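Local coordinates for sugar ABC transporter, periplasmic sugar-binding protein (Caulobacter crescentus, PDB 4IRX) that binds myo-inositol in the cleft between its two lobes, as the periplasmic solute-binding component of an ABC sugar transporter, at residues Ile93-Asn98 / Leu253-Ala258; Val12-Asp17 / Val68-Thr73. All blocks are in the same frame, centred on the assembly; numbering follows the deposited sequence.

Interaction 1 of 2, residues Ile93-Asn98 / Leu253-Ala258; sequences ISVDRN and LQIRTA. With INS (1,2,3,4,5,6-hexahydroxy-cyclohexane), chain C.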
loop_
_atom_site.group_PDB
_atom_site.type_symbol
_atom_site.label_atom_id
_atom_site.label_comp_id
_atom_site.label_asym_id
_atom_site.label_seq_id
_atom_site.Cartn_x
_atom_site.Cartn_y
_atom_site.Cartn_z
ATOM N N ILE A 93 6.914 -14.809 5.063
ATOM C CA ILE A 93 5.560 -14.316 4.884
ATOM C C ILE A 93 5.638 -12.874 4.357
ATOM O O ILE A 93 6.476 -12.083 4.801
ATOM C CB ILE A 93 4.743 -14.452 6.188
ATOM C CG1 ILE A 93 3.266 -14.087 5.982
ATOM C CG2 ILE A 93 5.377 -13.647 7.291
ATOM C CD1 ILE A 93 2.385 -14.577 7.124
ATOM N N SER A 94 4.801 -12.550 3.388
ATOM C CA SER A 94 4.787 -11.197 2.852
ATOM C C SER A 94 3.688 -10.382 3.533
ATOM O O SER A 94 2.698 -10.926 4.023
ATOM C CB SER A 94 4.627 -11.193 1.320
ATOM O OG SER A 94 3.389 -11.768 0.922
ATOM N N VAL A 95 3.912 -9.076 3.576
ATOM C CA VAL A 95 2.934 -8.151 4.127
ATOM C C VAL A 95 2.757 -6.973 3.164
ATOM O O VAL A 95 3.714 -6.521 2.526
ATOM C CB VAL A 95 3.305 -7.674 5.553
ATOM C CG1 VAL A 95 4.508 -6.742 5.532
ATOM C CG2 VAL A 95 2.096 -6.953 6.221
ATOM N N ASP A 96 1.502 -6.526 3.046
ATOM C CA ASP A 96 1.073 -5.390 2.223
ATOM C C ASP A 96 1.028 -5.667 0.732
ATOM O O ASP A 96 0.026 -5.388 0.057
ATOM C CB ASP A 96 1.875 -4.122 2.487
ATOM C CG ASP A 96 1.381 -2.977 1.633
ATOM O OD1 ASP A 96 0.275 -2.461 1.931
ATOM O OD2 ASP A 96 2.060 -2.635 0.655
ATOM N N ARG A 97 2.134 -6.180 0.208
ATOM C CA ARG A 97 2.184 -6.655 -1.185
ATOM C C ARG A 97 2.834 -8.038 -1.206
ATOM O O ARG A 97 3.595 -8.405 -0.290
ATOM C CB ARG A 97 2.902 -5.682 -2.144
ATOM C CG ARG A 97 4.427 -5.564 -1.981
ATOM C CD ARG A 97 4.828 -4.784 -0.751
ATOM N NE ARG A 97 4.408 -3.385 -0.865
ATOM C CZ ARG A 97 5.029 -2.442 -1.581
ATOM N NH1 ARG A 97 6.157 -2.691 -2.232
ATOM N NH2 ARG A 97 4.510 -1.222 -1.651
ATOM N N ASN A 98 2.498 -8.812 -2.225
ATOM C CA ASN A 98 2.889 -10.213 -2.232
ATOM C C ASN A 98 4.223 -10.488 -2.919
ATOM O O ASN A 98 4.868 -9.593 -3.441
ATOM C CB ASN A 98 1.753 -11.101 -2.771
ATOM C CG ASN A 98 1.471 -10.890 -4.251
ATOM O OD1 ASN A 98 2.388 -10.693 -5.056
ATOM N ND2 ASN A 98 0.184 -10.956 -4.619
ATOM N N LEU A 253 -3.586 -3.987 11.493
ATOM C CA LEU A 253 -4.013 -5.380 11.544
ATOM C C LEU A 253 -3.177 -6.278 10.608
ATOM O O LEU A 253 -2.858 -7.418 10.963
ATOM C CB LEU A 253 -5.508 -5.479 11.225
ATOM C CG LEU A 253 -6.110 -6.856 11.442
ATOM C CD1 LEU A 253 -5.781 -7.320 12.839
ATOM C CD2 LEU A 253 -7.625 -6.805 11.212
ATOM N N GLN A 254 -2.809 -5.779 9.429
ATOM C CA GLN A 254 -1.936 -6.569 8.546
ATOM C C GLN A 254 -0.646 -6.963 9.230
ATOM O O GLN A 254 -0.285 -8.138 9.259
ATOM C CB GLN A 254 -1.583 -5.779 7.275
ATOM C CG GLN A 254 -2.771 -5.506 6.342
ATOM C CD GLN A 254 -2.351 -4.766 5.087
ATOM O OE1 GLN A 254 -1.330 -5.090 4.454
ATOM N NE2 GLN A 254 -3.109 -3.714 4.740
ATOM N N ILE A 255 0.051 -5.974 9.778
ATOM C CA ILE A 255 1.371 -6.233 10.333
ATOM C C ILE A 255 1.284 -7.030 11.609
ATOM O O ILE A 255 2.080 -7.927 11.817
ATOM C CB ILE A 255 2.234 -4.947 10.437
ATOM C CG1 ILE A 255 3.698 -5.269 10.714
ATOM C CG2 ILE A 255 1.723 -4.056 11.525
ATOM C CD1 ILE A 255 4.370 -6.134 9.649
ATOM N N ARG A 256 0.258 -6.765 12.423
ATOM C CA ARG A 256 0.073 -7.518 13.654
ATOM C C ARG A 256 -0.234 -8.977 13.348
ATOM O O ARG A 256 0.284 -9.857 14.019
ATOM C CB ARG A 256 -1.012 -6.891 14.517
ATOM C CG ARG A 256 -0.671 -5.473 15.011
ATOM C CD ARG A 256 -1.832 -4.901 15.761
ATOM N NE ARG A 256 -1.621 -3.500 16.152
ATOM C CZ ARG A 256 -1.072 -3.141 17.302
ATOM N NH1 ARG A 256 -0.653 -4.065 18.174
ATOM N NH2 ARG A 256 -0.931 -1.850 17.583
ATOM N N THR A 257 -1.028 -9.217 12.302
ATOM C CA THR A 257 -1.369 -10.582 11.926
ATOM C C THR A 257 -0.152 -11.330 11.422
ATOM O O THR A 257 0.053 -12.500 11.786
ATOM C CB THR A 257 -2.491 -10.591 10.885
ATOM O OG1 THR A 257 -3.663 -9.963 11.436
ATOM C CG2 THR A 257 -2.812 -11.989 10.428
ATOM N N ALA A 258 0.663 -10.676 10.598
ATOM C CA ALA A 258 1.898 -11.334 10.153
ATOM C C ALA A 258 2.818 -11.693 11.324
ATOM O O ALA A 258 3.376 -12.793 11.360
ATOM C CB ALA A 258 2.638 -10.463 9.129
HETATM C C1 INS C . 0.618 0.472 0.412
HETATM C C2 INS C . 0.215 1.886 0.674
HETATM C C3 INS C . 1.406 2.778 0.437
HETATM C C4 INS C . 1.867 2.662 -0.980
HETATM C C5 INS C . 2.317 1.277 -1.259
HETATM C C6 INS C . 1.214 0.286 -0.969
HETATM O O1 INS C . -0.480 -0.387 0.592
HETATM O O2 INS C . -0.855 2.230 -0.154
HETATM O O3 INS C . 1.100 4.113 0.758
HETATM O O4 INS C . 2.881 3.577 -1.248
HETATM O O5 INS C . 2.744 1.192 -2.581
HETATM O O6 INS C . 1.611 -1.030 -1.255
#

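Interaction 2 of 2, residues Val12-Asp17 / Val68-Thr73; sequences VVSFND and VIVAPT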
loop_
_atom_site.group_PDB
_atom_site.type_symbol
_atom_site.label_atom_id
_atom_site.label_comp_id
_atom_site.label_asym_id
_atom_site.label_seq_id
_atom_site.Cartn_x
_atom_site.Cartn_y
_atom_site.Cartn_z
ATOM N N VAL A 12 12.876 -11.010 11.682
ATOM C CA VAL A 12 13.392 -9.942 10.835
ATOM C C VAL A 12 12.229 -9.453 9.989
ATOM O O VAL A 12 11.465 -10.265 9.430
ATOM C CB VAL A 12 14.560 -10.424 9.937
ATOM C CG1 VAL A 12 14.899 -9.391 8.893
ATOM C CG2 VAL A 12 15.784 -10.727 10.795
ATOM N N VAL A 13 12.090 -8.131 9.936
ATOM C CA VAL A 13 11.062 -7.469 9.150
ATOM C C VAL A 13 11.733 -6.532 8.170
ATOM O O VAL A 13 12.358 -5.540 8.554
ATOM C CB VAL A 13 10.082 -6.692 10.045
ATOM C CG1 VAL A 13 8.930 -6.145 9.209
ATOM C CG2 VAL A 13 9.539 -7.626 11.125
ATOM N N SER A 14 11.578 -6.852 6.892
ATOM C CA SER A 14 12.173 -6.089 5.806
ATOM C C SER A 14 11.149 -5.222 5.079
ATOM O O SER A 14 10.267 -5.751 4.410
ATOM C CB SER A 14 12.841 -7.049 4.833
ATOM O OG SER A 14 13.275 -6.335 3.670
ATOM N N PHE A 15 11.267 -3.899 5.215
ATOM C CA PHE A 15 10.352 -2.967 4.567
ATOM C C PHE A 15 10.895 -2.513 3.234
ATOM O O PHE A 15 12.097 -2.347 3.097
ATOM C CB PHE A 15 10.153 -1.734 5.465
ATOM C CG PHE A 15 9.225 -1.976 6.639
ATOM C CD1 PHE A 15 7.861 -1.808 6.491
ATOM C CD2 PHE A 15 9.716 -2.357 7.881
ATOM C CE1 PHE A 15 6.991 -2.036 7.545
ATOM C CE2 PHE A 15 8.855 -2.589 8.949
ATOM C CZ PHE A 15 7.487 -2.420 8.789
ATOM N N ASN A 16 10.024 -2.309 2.261
ATOM C CA ASN A 16 10.474 -1.806 0.967
ATOM C C ASN A 16 11.083 -0.408 1.000
ATOM O O ASN A 16 12.084 -0.170 0.324
ATOM C CB ASN A 16 9.348 -1.872 -0.067
ATOM C CG ASN A 16 8.097 -1.171 0.391
ATOM O OD1 ASN A 16 7.480 -1.582 1.368
ATOM N ND2 ASN A 16 7.690 -0.124 -0.327
ATOM N N ASP A 17 10.485 0.512 1.751
ATOM C CA ASP A 17 10.933 1.900 1.787
ATOM C C ASP A 17 10.305 2.589 2.990
ATOM O O ASP A 17 9.124 2.950 2.960
ATOM C CB ASP A 17 10.508 2.623 0.501
ATOM C CG ASP A 17 11.079 4.036 0.404
ATOM O OD1 ASP A 17 11.674 4.514 1.396
ATOM O OD2 ASP A 17 10.934 4.675 -0.659
ATOM N N VAL A 68 10.983 -14.522 8.419
ATOM C CA VAL A 68 11.159 -13.167 7.912
ATOM C C VAL A 68 9.822 -12.687 7.390
ATOM O O VAL A 68 9.100 -13.444 6.726
ATOM C CB VAL A 68 12.230 -13.093 6.801
ATOM C CG1 VAL A 68 12.356 -11.677 6.321
ATOM C CG2 VAL A 68 13.571 -13.540 7.347
ATOM N N ILE A 69 9.452 -11.456 7.743
ATOM C CA ILE A 69 8.270 -10.802 7.187
ATOM C C ILE A 69 8.775 -9.782 6.206
ATOM O O ILE A 69 9.636 -8.989 6.536
ATOM C CB ILE A 69 7.456 -10.110 8.284
ATOM C CG1 ILE A 69 6.969 -11.147 9.313
ATOM C CG2 ILE A 69 6.309 -9.341 7.698
ATOM C CD1 ILE A 69 6.374 -10.513 10.589
ATOM N N VAL A 70 8.284 -9.836 4.979
ATOM C CA VAL A 70 8.819 -8.967 3.933
ATOM C C VAL A 70 7.725 -8.208 3.180
ATOM O O VAL A 70 6.696 -8.767 2.788
ATOM C CB VAL A 70 9.721 -9.777 2.958
ATOM C CG1 VAL A 70 8.989 -10.982 2.394
ATOM C CG2 VAL A 70 10.274 -8.900 1.837
ATOM N N ALA A 71 7.945 -6.907 3.025
ATOM C CA ALA A 71 7.159 -6.106 2.080
ATOM C C ALA A 71 8.103 -5.870 0.906
ATOM O O ALA A 71 8.956 -4.972 0.969
ATOM C CB ALA A 71 6.716 -4.783 2.702
ATOM N N PRO A 72 7.995 -6.704 -0.149
ATOM C CA PRO A 72 9.016 -6.654 -1.212
ATOM C C PRO A 72 8.959 -5.356 -2.008
ATOM O O PRO A 72 7.857 -4.895 -2.303
ATOM C CB PRO A 72 8.641 -7.821 -2.129
ATOM C CG PRO A 72 7.149 -8.046 -1.871
ATOM C CD PRO A 72 6.967 -7.736 -0.400
ATOM N N THR A 73 10.113 -4.811 -2.394
ATOM C CA THR A 73 10.164 -3.638 -3.271
ATOM C C THR A 73 9.477 -3.905 -4.605
ATOM O O THR A 73 8.852 -3.013 -5.180
ATOM C CB THR A 73 11.619 -3.201 -3.557
ATOM O OG1 THR A 73 12.297 -4.276 -4.221
ATOM C CG2 THR A 73 12.337 -2.840 -2.275
#

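Interaction 1 of 2, residues Ile93-Asn98 / Leu253-Ala258
Val-95 carries the apolar part of this contact. Its CG2 lies 4.0 Å from Gln-254 CB, and Ile-255 CD1 sits 4.2 Å from both CG1 and CG2 of the valine. The fit depends on Ile-255 holding CG1 opposite its own backbone N (chi1 -167°), which carries CD1 toward the strand although its CB points past it. Farther back, Ile-93 CD1 comes within 4.5 Å of Ala-258 CA, where the small alanine side chain faces the strand.

The strand and helix axes are 9.0 Å apart at closest approach and run nearly antiparallel, at 168°. This is helix-on-sheet packing in the amino-terminal lobe of a periplasmic sugar-binding protein, with the end of strand 91-95 opening into the ligand cleft. Helix 21-37 flanks the same layer, its Met-26 and Leu-30 touching Ile-255.

Among the polar groups, Gln-254 OE1 sits 3.3 Å from Asp-96 CA, and the amide NE2 of Gln-254 hydrogen-bonds to the backbone O of Gln-249, a ligand-pocket residue. Beyond the strand, the Asp-96 carboxylate takes a hydrogen bond on each oxygen from myo-inositol: O1 gives to OD1, and O6 to OD2 at 2.5 Å. Arg-97 NE also donates to OD2, at 2.9 Å and almost straight (177°); OD2 lies in the guanidinium plane and accepts through its anti lone pair, the one away from OD1. The bends at chi2 and chi3 curl the arginine back onto its neighbour, and NH2 then donates to the inositol O6 while pairing with Asp-140. The salt bridge probably fixes the carboxylate's rotation for its two hydroxyl partners.

Interaction 2 of 2, residues Val12-Asp17 / Val68-Thr73
Asn-16 has CG placed between its backbone N and carbonyl carbon (chi1 54°), a rotation that brings OD1 to 3.6 Å from Ala-71 CB. Thr-73 turns CG2 opposite its carbonyl carbon, setting that methyl beside the Asn-16 backbone while OG1 bonds Ser-50. These residues lie just past the ends of two neighbouring parallel strands, the first and third along the chain in the Rossmann-like sheet of the amino-terminal lobe; helix 21-37 packs on one face and helix 50-62 on the other.

The pairing itself is regular. The axes of 12-15 and 68-70 are 4.8 Å apart and diverge by 14°, and Val-12, Val-13 and Ser-14 pair in turn with Val-68, Ile-69 and Val-70. Three backbone hydrogen bonds join them: Ile-69 N to Val-12 O, Ser-14 N to Ile-69 O, and Ala-71 N to Ser-14 O, each 2.9 Å long. All are at least 164° at the hydrogen, showing little distortion. Each acceptor also receives a CA-H contact, as from Val-68 CA to Val-12 O at 3.3 Å.

On the face of Val-12 and Val-68, the Val-68 CG2 methyl lies 4.2 Å from Val-12 CB, and Leu-57 of helix 50-62 covers Val-68. Ser-14 shares this face and receives a bond at OG from Gln-53 NE2, satisfying a buried hydroxyl. The other face brings Val-13 CG2 alongside Ile-69 CB, with Leu-30 of helix 21-37 over Val-13 and Phe-15.

Past the last bridge the register slips by one: Phe-15 is nearest Ala-71 but Asn-16 nearest Thr-73, passing over Pro-72, and Thr-73 CG2 stands 3.7 Å from Asn-16 O.

In the fold
Interaction 2 comes first along the chain and closes before interaction 1 opens; their centres are 10 Å apart, on the same side of the chain's centre. Both belong to one mixed sheet, where strands 10-15, 67-70 and 91-95 stand side by side. Interaction 2 joins the first two of these, and interaction 1 packs helix 251-268 against the third. They meet directly through probable hydrogen bonds from Val-70 N to Ile-93 O (2.9 Å) and from Arg-97 NH1 to Pro-72 O (2.8 Å). The second ties an inositol-binding arginine to the loop after strand 67-70, so the ends of these strands contribute to this lobe's side of the ligand cleft.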